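Local coordinates for protein succinate dehydrogenase (Membrane anchor subunit) (Mycolicibacterium smegmatis, PDB 7D6V) that anchors the catalytic subunits of succinate dehydrogenase in the membrane, carries a membrane-embedded Rieske-type iron-sulfur cluster and probably relays electrons from succinate to quinone, at residues C74-T77 / A78-P81; G82-H85 / F86-V90; A49-R52 / A53-S57; V252-D255 / F256-L260; V225-W228 / I229-Q232. One frame throughout, in Å; residues are numbered along the deposited sequence.

Contact 1. Residues C74-T77 / A78-P81; sequences CVST and ACAP
The flat groups that meet between Ser-76 and Ala-78 are peptide units, since no aromatic or amide side chain takes part. The N-H of the Thr-77 to Ala-78 peptide points at the Ser-76 hydroxyl, and Ala-78 N lies 2.9 Å from Ser-76 OG in a nearly straight bond (170° at the hydrogen). A serine oxygen accepting from the backbone N-H two residues on is an ST turn. It is laid over a type I beta turn from Ser-76 to Cys-79, whose own closing bond, Cys-79 N to Ser-76 O at 3.5 Å, is weak, so the side-chain bond is the shorter of the two across the bend. With OG placed trans to the Ser-76 nitrogen (chi1 159°), the hydroxyl reaches forward along the chain, and its oxygen is also hydrogen-bonded to Gly-91 O. The bend brings Cys-74 SG within 3.3 Å of Cys-79 SG, well beyond the length of a disulfide bond. Cys-79 SG also packs on Ser-76 CB at 3.5 Å. The turn belongs to the long loop between strand 66-67 and helix 104-112. Val-75 and Thr-77 pair through their backbones with the returning chain at Trp-89 to Gly-91, Cys-79 packs on Met-99, and Ala-80 N is bonded to Tyr-59 OH ahead of strand 60-61.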
loop_
_atom_site.group_PDB
_atom_site.type_symbol
_atom_site.label_atom_id
_atom_site.label_comp_id
_atom_site.label_asym_id
_atom_site.label_seq_id
_atom_site.Cartn_x
_atom_site.Cartn_y
_atom_site.Cartn_z
ATOM N N CYS C 74 15.022 4.705 53.780
ATOM C CA CYS C 74 15.789 5.591 54.648
ATOM C C CYS C 74 16.401 4.725 55.746
ATOM O O CYS C 74 15.857 4.610 56.845
ATOM C CB CYS C 74 14.850 6.683 55.190
ATOM S SG CYS C 74 15.620 8.227 55.682
ATOM N N VAL C 75 17.552 4.129 55.446
ATOM C CA VAL C 75 18.068 2.986 56.187
ATOM C C VAL C 75 19.287 3.348 57.034
ATOM O O VAL C 75 20.077 2.474 57.378
ATOM C CB VAL C 75 18.385 1.819 55.240
ATOM C CG1 VAL C 75 17.138 1.387 54.499
ATOM C CG2 VAL C 75 19.467 2.220 54.257
ATOM N N SER C 76 19.458 4.615 57.383
ATOM C CA SER C 76 20.593 5.049 58.180
ATOM C C SER C 76 20.133 5.456 59.573
ATOM O O SER C 76 18.968 5.798 59.785
ATOM C CB SER C 76 21.324 6.214 57.511
ATOM O OG SER C 76 22.096 6.933 58.452
ATOM N N THR C 77 21.057 5.396 60.530
ATOM C CA THR C 77 20.752 5.822 61.887
ATOM C C THR C 77 20.837 7.331 62.060
ATOM O O THR C 77 20.520 7.834 63.142
ATOM C CB THR C 77 21.690 5.135 62.884
ATOM O OG1 THR C 77 23.048 5.478 62.584
ATOM C CG2 THR C 77 21.525 3.631 62.808
ATOM N N ALA C 78 21.257 8.056 61.030
ATOM C CA ALA C 78 21.269 9.510 61.038
ATOM C C ALA C 78 19.963 10.100 60.531
ATOM O O ALA C 78 19.850 11.324 60.424
ATOM C CB ALA C 78 22.437 10.032 60.197
ATOM N N CYS C 79 18.986 9.259 60.219
ATOM C CA CYS C 79 17.713 9.671 59.659
ATOM C C CYS C 79 16.767 10.144 60.755
ATOM O O CYS C 79 16.934 9.828 61.934
ATOM C CB CYS C 79 17.086 8.514 58.883
ATOM S SG CYS C 79 18.189 7.806 57.643
ATOM N N ALA C 80 15.766 10.917 60.345
ATOM C CA ALA C 80 14.803 11.455 61.292
ATOM C C ALA C 80 14.041 10.316 61.965
ATOM O O ALA C 80 13.764 9.294 61.326
ATOM C CB ALA C 80 13.825 12.395 60.588
ATOM N N PRO C 81 13.707 10.447 63.248
ATOM C CA PRO C 81 13.002 9.364 63.945
ATOM C C PRO C 81 11.688 9.017 63.261
ATOM O O PRO C 81 10.875 9.892 62.957
ATOM C CB PRO C 81 12.776 9.941 65.347
ATOM C CG PRO C 81 13.870 10.934 65.515
ATOM C CD PRO C 81 14.073 11.544 64.160
#

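Contact 2. Residues G82-H85 / F86-V90; sequences GSSH and FGQWV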
loop_
_atom_site.group_PDB
_atom_site.type_symbol
_atom_site.label_atom_id
_atom_site.label_comp_id
_atom_site.label_asym_id
_atom_site.label_seq_id
_atom_site.Cartn_x
_atom_site.Cartn_y
_atom_site.Cartn_z
ATOM N N GLY C 82 11.487 7.721 63.027
ATOM C CA GLY C 82 10.296 7.224 62.382
ATOM C C GLY C 82 10.368 7.130 60.875
ATOM O O GLY C 82 9.442 6.584 60.261
ATOM N N SER C 83 11.434 7.637 60.255
ATOM C CA SER C 83 11.548 7.595 58.803
ATOM C C SER C 83 12.002 6.241 58.281
ATOM O O SER C 83 11.795 5.947 57.100
ATOM C CB SER C 83 12.522 8.667 58.321
ATOM O OG SER C 83 12.103 9.952 58.726
ATOM N N SER C 84 12.609 5.414 59.125
ATOM C CA SER C 84 13.118 4.111 58.706
ATOM C C SER C 84 12.005 3.087 58.871
ATOM O O SER C 84 11.731 2.618 59.977
ATOM C CB SER C 84 14.353 3.734 59.514
ATOM O OG SER C 84 15.423 4.608 59.217
ATOM N N HIS C 85 11.358 2.739 57.763
ATOM C CA HIS C 85 10.272 1.774 57.773
ATOM C C HIS C 85 10.743 0.343 57.576
ATOM O O HIS C 85 9.964 -0.586 57.814
ATOM C CB HIS C 85 9.247 2.137 56.698
ATOM C CG HIS C 85 8.686 3.513 56.856
ATOM N ND1 HIS C 85 8.292 4.287 55.786
ATOM C CD2 HIS C 85 8.462 4.258 57.962
ATOM C CE1 HIS C 85 7.844 5.448 56.228
ATOM N NE2 HIS C 85 7.937 5.456 57.546
ATOM N N PHE C 86 11.988 0.144 57.155
ATOM C CA PHE C 86 12.561 -1.182 56.969
ATOM C C PHE C 86 13.816 -1.359 57.814
ATOM O O PHE C 86 14.720 -2.109 57.447
ATOM C CB PHE C 86 12.858 -1.436 55.493
ATOM C CG PHE C 86 11.760 -0.991 54.576
ATOM C CD1 PHE C 86 11.828 0.232 53.938
ATOM C CD2 PHE C 86 10.649 -1.786 54.366
ATOM C CE1 PHE C 86 10.814 0.648 53.101
ATOM C CE2 PHE C 86 9.634 -1.374 53.531
ATOM C CZ PHE C 86 9.717 -0.157 52.898
ATOM N N GLY C 87 13.879 -0.672 58.949
ATOM C CA GLY C 87 15.013 -0.759 59.842
ATOM C C GLY C 87 16.124 0.208 59.478
ATOM O O GLY C 87 16.153 0.812 58.405
ATOM N N GLN C 88 17.060 0.354 60.410
ATOM C CA GLN C 88 18.252 1.170 60.221
ATOM C C GLN C 88 19.451 0.242 60.099
ATOM O O GLN C 88 19.709 -0.565 60.997
ATOM C CB GLN C 88 18.429 2.151 61.378
ATOM C CG GLN C 88 17.445 3.303 61.343
ATOM C CD GLN C 88 17.433 4.106 62.618
ATOM O OE1 GLN C 88 17.619 3.569 63.707
ATOM N NE2 GLN C 88 17.206 5.406 62.491
ATOM N N TRP C 89 20.181 0.359 58.993
ATOM C CA TRP C 89 21.214 -0.605 58.643
ATOM C C TRP C 89 22.628 -0.045 58.650
ATOM O O TRP C 89 23.553 -0.753 59.051
ATOM C CB TRP C 89 20.927 -1.203 57.260
ATOM C CG TRP C 89 19.625 -1.947 57.177
ATOM C CD1 TRP C 89 18.556 -1.641 56.387
ATOM C CD2 TRP C 89 19.261 -3.127 57.904
ATOM N NE1 TRP C 89 17.549 -2.551 56.581
ATOM C CE2 TRP C 89 17.955 -3.475 57.506
ATOM C CE3 TRP C 89 19.910 -3.923 58.853
ATOM C CZ2 TRP C 89 17.287 -4.581 58.024
ATOM C CZ3 TRP C 89 19.245 -5.021 59.366
ATOM C CH2 TRP C 89 17.947 -5.340 58.950
ATOM N N VAL C 90 22.836 1.198 58.222
ATOM C CA VAL C 90 24.174 1.699 57.896
ATOM C C VAL C 90 24.401 3.051 58.575
ATOM O O VAL C 90 23.983 4.101 58.079
ATOM C CB VAL C 90 24.416 1.767 56.381
ATOM C CG1 VAL C 90 23.432 2.698 55.672
ATOM C CG2 VAL C 90 25.845 2.202 56.098
#
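Ser-84 meets Gln-88 along the length of its short side chain. Its CB lies 3.6 Å from Gly-87 O and packs equally closely on the first part of the glutamine chain. One bond further, Ser-84 OG approaches Gln-88 CG at 3.2 Å, meeting the methylene more closely than the amide: the terminal nitrogen, Gln-88 NE2, stays 3.8 Å from Ser-84 OG. The hydroxyl is turned beside its own backbone nitrogen (chi1 -66°) and finds its polar partner elsewhere, in a hydrogen bond to Cys-74 O. The extended glutamine chain runs past the serine, and its NE2 makes a weak bond to Ser-76 O. Between these two residues the chain swings round at Gly-87, which has a positive phi of 87°.

The neighbouring pair, His-85 and Phe-86, interacts in another way. His-85 CB stands over one face of the Phe-86 ring, 4.3 Å from its centroid and only 14° from the normal, a CH-pi contact displaced toward the ring's CE1. The imidazole itself leads off elsewhere, with Ser-83 O above the centre of its ring at 3.8 Å, and its ND1 bonds weakly to Asp-172. Beyond it, His-85 touches Thr-175 and Phe-86 touches Val-168, so this surface loop leans on helix 155-175. No hydrogen bond joins 82-85 to 86-90. Across the bend the side chains meet by CH-pi and methylene packing, while its polar groups bond to 74-81 and, weakly, to Asp-172 of that helix.

Contact 3. Residues A49-R52 / A53-S57; sequences ATIR and AFWGS
Residues 49-55 belong to the C-terminal end of helix 33-55, and Gly-56 and Ser-57 lead away from it. Helical bonds join Ala-53 N to Ala-49 O at 2.9 Å and Phe-54 N to Thr-50 O at 3.0 Å. Further on, Trp-55 N makes a weak bond of 3.4 Å to Arg-52 O, and Gly-56 leaves helical geometry with a positive phi of 82°. On one side of the helix Thr-50 and Phe-54 run side by side, with Thr-50 CG2 against Phe-54 CD2 at 3.8 Å and Thr-50 O at the ring's edge. Next to them Ile-51 CG2 touches the benzo part of the indole, 4.0 Å from Trp-55 CE3. Arg-52 folds forward, bent at chi2 and chi3, and carries its guanidinium past the helix end. There NH1 donates to Ser-57 O at 3.1 Å; the donor lies in the carbonyl plane, although the oxygen sits 25° out of the guanidinium plane. With NH2 bonded to Ala-58 O and NE in a salt bridge to Asp-255, each guanidinium nitrogen has a partner, which fixes the group's rotation. Arg-52 thus ties this helix end both to the chain leaving it and to helix 240-264, while Tyr-71 from a following loop bonds Arg-52 O and Gly-56 N.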
loop_
_atom_site.group_PDB
_atom_site.type_symbol
_atom_site.label_atom_id
_atom_site.label_comp_id
_atom_site.label_asym_id
_atom_site.label_seq_id
_atom_site.Cartn_x
_atom_site.Cartn_y
_atom_site.Cartn_z
ATOM N N ALA C 49 16.482 17.275 41.350
ATOM C CA ALA C 49 16.592 15.987 42.019
ATOM C C ALA C 49 17.921 15.853 42.739
ATOM O O ALA C 49 17.964 15.387 43.881
ATOM C CB ALA C 49 16.409 14.856 41.009
ATOM N N THR C 50 19.017 16.266 42.100
ATOM C CA THR C 50 20.322 16.171 42.744
ATOM C C THR C 50 20.381 17.041 43.992
ATOM O O THR C 50 20.793 16.581 45.067
ATOM C CB THR C 50 21.416 16.574 41.760
ATOM O OG1 THR C 50 21.132 16.007 40.477
ATOM C CG2 THR C 50 22.768 16.082 42.241
ATOM N N ILE C 51 19.957 18.303 43.874
ATOM C CA ILE C 51 20.026 19.206 45.018
ATOM C C ILE C 51 19.182 18.673 46.170
ATOM O O ILE C 51 19.632 18.618 47.321
ATOM C CB ILE C 51 19.595 20.627 44.613
ATOM C CG1 ILE C 51 20.566 21.208 43.587
ATOM C CG2 ILE C 51 19.520 21.524 45.832
ATOM C CD1 ILE C 51 20.160 22.572 43.072
ATOM N N ARG C 52 17.951 18.247 45.876
ATOM C CA ARG C 52 17.063 17.809 46.944
ATOM C C ARG C 52 17.506 16.483 47.545
ATOM O O ARG C 52 17.347 16.272 48.751
ATOM C CB ARG C 52 15.631 17.714 46.430
ATOM C CG ARG C 52 14.839 18.984 46.640
ATOM C CD ARG C 52 14.780 19.340 48.111
ATOM N NE ARG C 52 13.878 18.458 48.840
ATOM C CZ ARG C 52 13.835 18.359 50.163
ATOM N NH1 ARG C 52 14.646 19.091 50.911
ATOM N NH2 ARG C 52 12.981 17.527 50.735
ATOM N N ALA C 53 18.065 15.583 46.733
ATOM C CA ALA C 53 18.532 14.307 47.251
ATOM C C ALA C 53 19.754 14.473 48.138
ATOM O O ALA C 53 19.919 13.723 49.105
ATOM C CB ALA C 53 18.843 13.357 46.097
ATOM N N PHE C 54 20.621 15.434 47.835
ATOM C CA PHE C 54 21.795 15.646 48.669
ATOM C C PHE C 54 21.590 16.696 49.753
ATOM O O PHE C 54 22.516 16.941 50.531
ATOM C CB PHE C 54 22.994 16.024 47.802
ATOM C CG PHE C 54 23.596 14.860 47.082
ATOM C CD1 PHE C 54 24.428 13.979 47.745
ATOM C CD2 PHE C 54 23.318 14.634 45.748
ATOM C CE1 PHE C 54 24.976 12.905 47.091
ATOM C CE2 PHE C 54 23.866 13.559 45.088
ATOM C CZ PHE C 54 24.696 12.694 45.760
ATOM N N TRP C 55 20.413 17.321 49.830
ATOM C CA TRP C 55 20.196 18.329 50.864
ATOM C C TRP C 55 20.290 17.731 52.262
ATOM O O TRP C 55 20.893 18.330 53.160
ATOM C CB TRP C 55 18.844 19.011 50.672
ATOM C CG TRP C 55 18.766 20.288 51.429
ATOM C CD1 TRP C 55 18.297 20.464 52.692
ATOM C CD2 TRP C 55 19.206 21.571 50.981
ATOM N NE1 TRP C 55 18.404 21.781 53.058
ATOM C CE2 TRP C 55 18.961 22.482 52.023
ATOM C CE3 TRP C 55 19.779 22.040 49.797
ATOM C CZ2 TRP C 55 19.265 23.835 51.915
ATOM C CZ3 TRP C 55 20.081 23.379 49.694
ATOM C CH2 TRP C 55 19.822 24.262 50.745
ATOM N N GLY C 56 19.690 16.564 52.474
ATOM C CA GLY C 56 19.817 15.879 53.740
ATOM C C GLY C 56 18.888 16.340 54.837
ATOM O O GLY C 56 19.017 15.867 55.971
ATOM N N SER C 57 17.958 17.245 54.549
ATOM C CA SER C 57 17.012 17.700 55.556
ATOM C C SER C 57 15.707 18.074 54.873
ATOM O O SER C 57 15.622 18.142 53.645
ATOM C CB SER C 57 17.572 18.877 56.361
ATOM O OG SER C 57 17.578 20.069 55.601
#

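Contact 4. Residues V252-D255 / F256-L260; sequences VLTD and FYIML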
loop_
_atom_site.group_PDB
_atom_site.type_symbol
_atom_site.label_atom_id
_atom_site.label_comp_id
_atom_site.label_asym_id
_atom_site.label_seq_id
_atom_site.Cartn_x
_atom_site.Cartn_y
_atom_site.Cartn_z
ATOM N N VAL C 252 8.474 15.966 41.302
ATOM C CA VAL C 252 8.984 17.273 41.707
ATOM C C VAL C 252 7.998 17.972 42.637
ATOM O O VAL C 252 8.388 18.524 43.671
ATOM C CB VAL C 252 9.310 18.133 40.473
ATOM C CG1 VAL C 252 9.622 19.556 40.890
ATOM C CG2 VAL C 252 10.479 17.537 39.720
ATOM N N LEU C 253 6.707 17.949 42.296
ATOM C CA LEU C 253 5.723 18.610 43.154
ATOM C C LEU C 253 5.556 17.905 44.493
ATOM O O LEU C 253 5.353 18.566 45.516
ATOM C CB LEU C 253 4.372 18.759 42.453
ATOM C CG LEU C 253 4.189 19.883 41.424
ATOM C CD1 LEU C 253 4.923 19.685 40.119
ATOM C CD2 LEU C 253 2.704 20.093 41.170
ATOM N N THR C 254 5.620 16.574 44.518
ATOM C CA THR C 254 5.524 15.865 45.789
ATOM C C THR C 254 6.676 16.247 46.711
ATOM O O THR C 254 6.464 16.578 47.886
ATOM C CB THR C 254 5.494 14.360 45.537
ATOM O OG1 THR C 254 4.587 14.082 44.466
ATOM C CG2 THR C 254 5.023 13.618 46.777
ATOM N N ASP C 255 7.905 16.241 46.179
ATOM C CA ASP C 255 9.047 16.723 46.952
ATOM C C ASP C 255 8.837 18.150 47.431
ATOM O O ASP C 255 9.091 18.465 48.596
ATOM C CB ASP C 255 10.333 16.642 46.133
ATOM C CG ASP C 255 11.575 16.658 47.004
ATOM O OD1 ASP C 255 12.315 15.664 47.043
ATOM O OD2 ASP C 255 11.819 17.688 47.663
ATOM N N PHE C 256 8.407 19.038 46.534
ATOM C CA PHE C 256 8.309 20.447 46.890
ATOM C C PHE C 256 7.294 20.663 48.005
ATOM O O PHE C 256 7.567 21.387 48.972
ATOM C CB PHE C 256 7.951 21.267 45.652
ATOM C CG PHE C 256 8.106 22.742 45.842
ATOM C CD1 PHE C 256 9.343 23.285 46.127
ATOM C CD2 PHE C 256 7.017 23.584 45.736
ATOM C CE1 PHE C 256 9.491 24.637 46.306
ATOM C CE2 PHE C 256 7.160 24.937 45.912
ATOM C CZ PHE C 256 8.398 25.466 46.199
ATOM N N TYR C 257 6.129 20.021 47.903
ATOM C CA TYR C 257 5.110 20.163 48.936
ATOM C C TYR C 257 5.589 19.602 50.266
ATOM O O TYR C 257 5.404 20.227 51.319
ATOM C CB TYR C 257 3.814 19.474 48.502
ATOM C CG TYR C 257 2.698 19.639 49.505
ATOM C CD1 TYR C 257 1.869 20.746 49.471
ATOM C CD2 TYR C 257 2.483 18.695 50.495
ATOM C CE1 TYR C 257 0.858 20.905 50.389
ATOM C CE2 TYR C 257 1.475 18.847 51.414
ATOM C CZ TYR C 257 0.666 19.952 51.357
ATOM O OH TYR C 257 -0.344 20.105 52.275
ATOM N N ILE C 258 6.191 18.408 50.247
ATOM C CA ILE C 258 6.635 17.809 51.500
ATOM C C ILE C 258 7.711 18.669 52.144
ATOM O O ILE C 258 7.714 18.873 53.360
ATOM C CB ILE C 258 7.113 16.363 51.275
ATOM C CG1 ILE C 258 5.931 15.470 50.918
ATOM C CG2 ILE C 258 7.777 15.821 52.525
ATOM C CD1 ILE C 258 6.286 14.016 50.784
ATOM N N MET C 259 8.635 19.198 51.338
ATOM C CA MET C 259 9.656 20.100 51.857
ATOM C C MET C 259 9.038 21.341 52.484
ATOM O O MET C 259 9.477 21.792 53.548
ATOM C CB MET C 259 10.610 20.500 50.738
ATOM C CG MET C 259 11.740 21.400 51.183
ATOM S SD MET C 259 12.831 21.812 49.815
ATOM C CE MET C 259 11.783 22.924 48.888
ATOM N N LEU C 260 8.030 21.920 51.827
ATOM C CA LEU C 260 7.379 23.102 52.380
ATOM C C LEU C 260 6.748 22.800 53.730
ATOM O O LEU C 260 6.859 23.595 54.670
ATOM C CB LEU C 260 6.328 23.621 51.406
ATOM C CG LEU C 260 6.842 24.420 50.217
ATOM C CD1 LEU C 260 5.784 24.472 49.144
ATOM C CD2 LEU C 260 7.217 25.809 50.669
#
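Ile-258 lies along the Thr-254 carbonyl, with its CG1 3.3 Å from Thr-254 O and its CD1 4.2 Å from Thr-254 CG2. The two are one turn apart on helix 240-264, a long alpha helix that is presumably membrane-spanning in this anchor subunit. Regular bonds to the residue four back run throughout: Phe-256 N to Val-252 O and Tyr-257 N to Leu-253 O are each 2.9 Å, and Ile-258 N to Thr-254 O is 3.0 Å. Thr-254 turns its hydroxyl back to Thr-250 O, so that its methyl is left to meet the isoleucine. Phe-256 and Tyr-257 hold CG trans to the backbone nitrogen (chi1 -168° and -177°), sending their rings away from the preceding turn. Thr-254 and Tyr-257 rest on Ile-191 of helix 188-204, whereas Val-252, Asp-255 and Phe-256 meet helix 33-55 at Phe-45 and Tyr-48. Buried Asp-255 has its charge answered by Arg-52 of that helix, a pairing likely to favour the ionised carboxylate at this buried position. The backbone carbonyl of the same residue continues the helix: Asp-255 O receives Met-259 N at 2.9 Å and has Met-259 CB 3.3 Å away.

Contact 5. Residues V225-W228 / I229-Q232; sequences VRYW and IWTQ
Val-225 and Ile-229 make an apolar patch on helix 224-237, lying side by side one turn apart with Val-225 CG1 3.9 Å from Ile-229 CD1. The isoleucine also touches the residue before it, Ile-229 CG1 lying 4.0 Å from Trp-228 CE3. Elsewhere on the helix the rings of Tyr-227 and Trp-230 meet obliquely, Tyr-227 CE1 being 4.1 Å from Trp-230 CE3, and both also meet the ring of Phe-220. These aromatics pack on another subunit as well, Tyr-227 on Glu-134 and Trp-230 on Arg-138 of the iron-sulfur subunit.

Toward the polar edge, Thr-231 OG1 sits 3.8 Å above the plane of the Tyr-227 ring, offset toward its rim. With that oxygen beside its own backbone nitrogen (chi1 -63°), the hydroxyl turns back along the helix and donates to Tyr-227 O at 3.0 Å. Thr-231 N reaches Tyr-227 O at 2.9 Å, and the two donors approach the carbonyl from opposite faces of its plane. Gln-232 folds back over a face of the Trp-228 indole, but its NE2 is modelled too near Trp-228 O, so the exact pose of the amide is doubtful; its OE1 is bonded to Lys-235. Chemically, the threonine's hydroxyl is satisfied within the helix by a carbonyl that accepts twice, while Tyr-227 and Trp-230 bring aromatic surface to charged residues of the iron-sulfur subunit.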
loop_
_atom_site.group_PDB
_atom_site.type_symbol
_atom_site.label_atom_id
_atom_site.label_comp_id
_atom_site.label_asym_id
_atom_site.label_seq_id
_atom_site.Cartn_x
_atom_site.Cartn_y
_atom_site.Cartn_z
ATOM N N VAL C 225 -5.169 -15.470 29.740
ATOM C CA VAL C 225 -4.894 -14.483 30.780
ATOM C C VAL C 225 -3.819 -13.509 30.319
ATOM O O VAL C 225 -3.966 -12.284 30.433
ATOM C CB VAL C 225 -4.491 -15.190 32.086
ATOM C CG1 VAL C 225 -4.082 -14.181 33.138
ATOM C CG2 VAL C 225 -5.629 -16.054 32.589
ATOM N N ARG C 226 -2.726 -14.040 29.773
ATOM C CA ARG C 226 -1.625 -13.186 29.361
ATOM C C ARG C 226 -1.984 -12.364 28.135
ATOM O O ARG C 226 -1.447 -11.270 27.955
ATOM C CB ARG C 226 -0.378 -14.030 29.117
ATOM C CG ARG C 226 0.139 -14.687 30.382
ATOM C CD ARG C 226 1.258 -15.659 30.102
ATOM N NE ARG C 226 2.489 -14.966 29.746
ATOM C CZ ARG C 226 3.649 -15.572 29.528
ATOM N NH1 ARG C 226 3.737 -16.889 29.633
ATOM N NH2 ARG C 226 4.718 -14.859 29.205
ATOM N N TYR C 227 -2.913 -12.846 27.306
ATOM C CA TYR C 227 -3.412 -12.030 26.203
ATOM C C TYR C 227 -4.147 -10.796 26.716
ATOM O O TYR C 227 -3.942 -9.686 26.212
ATOM C CB TYR C 227 -4.326 -12.864 25.309
ATOM C CG TYR C 227 -4.883 -12.101 24.130
ATOM C CD1 TYR C 227 -4.059 -11.330 23.328
ATOM C CD2 TYR C 227 -6.232 -12.151 23.821
ATOM C CE1 TYR C 227 -4.558 -10.634 22.255
ATOM C CE2 TYR C 227 -6.740 -11.458 22.749
ATOM C CZ TYR C 227 -5.899 -10.701 21.969
ATOM O OH TYR C 227 -6.403 -10.005 20.896
ATOM N N TRP C 228 -5.007 -10.970 27.721
ATOM C CA TRP C 228 -5.714 -9.837 28.309
ATOM C C TRP C 228 -4.738 -8.859 28.954
ATOM O O TRP C 228 -4.851 -7.633 28.779
ATOM C CB TRP C 228 -6.730 -10.351 29.330
ATOM C CG TRP C 228 -7.618 -9.304 29.918
ATOM C CD1 TRP C 228 -8.814 -8.877 29.429
ATOM C CD2 TRP C 228 -7.385 -8.558 31.117
ATOM N NE1 TRP C 228 -9.340 -7.906 30.243
ATOM C CE2 TRP C 228 -8.480 -7.690 31.287
ATOM C CE3 TRP C 228 -6.352 -8.532 32.059
ATOM C CZ2 TRP C 228 -8.574 -6.809 32.359
ATOM C CZ3 TRP C 228 -6.450 -7.660 33.122
ATOM C CH2 TRP C 228 -7.553 -6.810 33.264
ATOM N N ILE C 229 -3.760 -9.390 29.691
ATOM C CA ILE C 229 -2.763 -8.529 30.317
ATOM C C ILE C 229 -1.988 -7.756 29.260
ATOM O O ILE C 229 -1.736 -6.556 29.408
ATOM C CB ILE C 229 -1.829 -9.357 31.216
ATOM C CG1 ILE C 229 -2.631 -10.050 32.314
ATOM C CG2 ILE C 229 -0.758 -8.473 31.821
ATOM C CD1 ILE C 229 -1.812 -10.983 33.165
ATOM N N TRP C 230 -1.602 -8.429 28.174
ATOM C CA TRP C 230 -0.850 -7.776 27.112
ATOM C C TRP C 230 -1.677 -6.696 26.430
ATOM O O TRP C 230 -1.149 -5.639 26.074
ATOM C CB TRP C 230 -0.377 -8.823 26.105
ATOM C CG TRP C 230 0.384 -8.261 24.956
ATOM C CD1 TRP C 230 1.701 -7.925 24.932
ATOM C CD2 TRP C 230 -0.129 -7.967 23.655
ATOM N NE1 TRP C 230 2.044 -7.440 23.698
ATOM C CE2 TRP C 230 0.935 -7.454 22.894
ATOM C CE3 TRP C 230 -1.388 -8.088 23.058
ATOM C CZ2 TRP C 230 0.781 -7.064 21.570
ATOM C CZ3 TRP C 230 -1.536 -7.698 21.747
ATOM C CH2 TRP C 230 -0.459 -7.194 21.016
ATOM N N THR C 231 -2.974 -6.938 26.240
ATOM C CA THR C 231 -3.831 -5.933 25.617
ATOM C C THR C 231 -3.905 -4.667 26.465
ATOM O O THR C 231 -3.734 -3.549 25.958
ATOM C CB THR C 231 -5.227 -6.511 25.388
ATOM O OG1 THR C 231 -5.143 -7.615 24.481
ATOM C CG2 THR C 231 -6.152 -5.459 24.806
ATOM N N GLN C 232 -4.154 -4.824 27.767
ATOM C CA GLN C 232 -4.197 -3.649 28.637
ATOM C C GLN C 232 -2.841 -2.956 28.734
ATOM O O GLN C 232 -2.768 -1.719 28.722
ATOM C CB GLN C 232 -4.729 -4.037 30.015
ATOM C CG GLN C 232 -6.245 -4.044 30.101
ATOM C CD GLN C 232 -6.900 -4.992 29.129
ATOM O OE1 GLN C 232 -7.648 -4.570 28.250
ATOM N NE2 GLN C 232 -6.605 -6.273 29.259
#

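Overall arrangement
Contacts 1 and 2 are consecutive parts of one loop, their centres about 6 Å apart, and each supplies polar partners to the other. Contacts 3 and 4 lie on different helices, with centres about 12 Å apart, and are joined by the salt bridge of Arg-52 NE to Asp-255 OD2 at 2.5 Å. Neither 74-81 nor 82-90 touches contacts 3 and 4; the nearest atoms of contacts 1 and 3 are about 6 Å apart. Contact 5 is remote, its centre about 40 Å from that of contact 3. Among the ligands, the phospholipid lies about 7 Å from the Ala-49 side chain and about 9 Å from that of Val-252, while the iron-sulfur cluster is about 13 Å from the Trp-230 side chain.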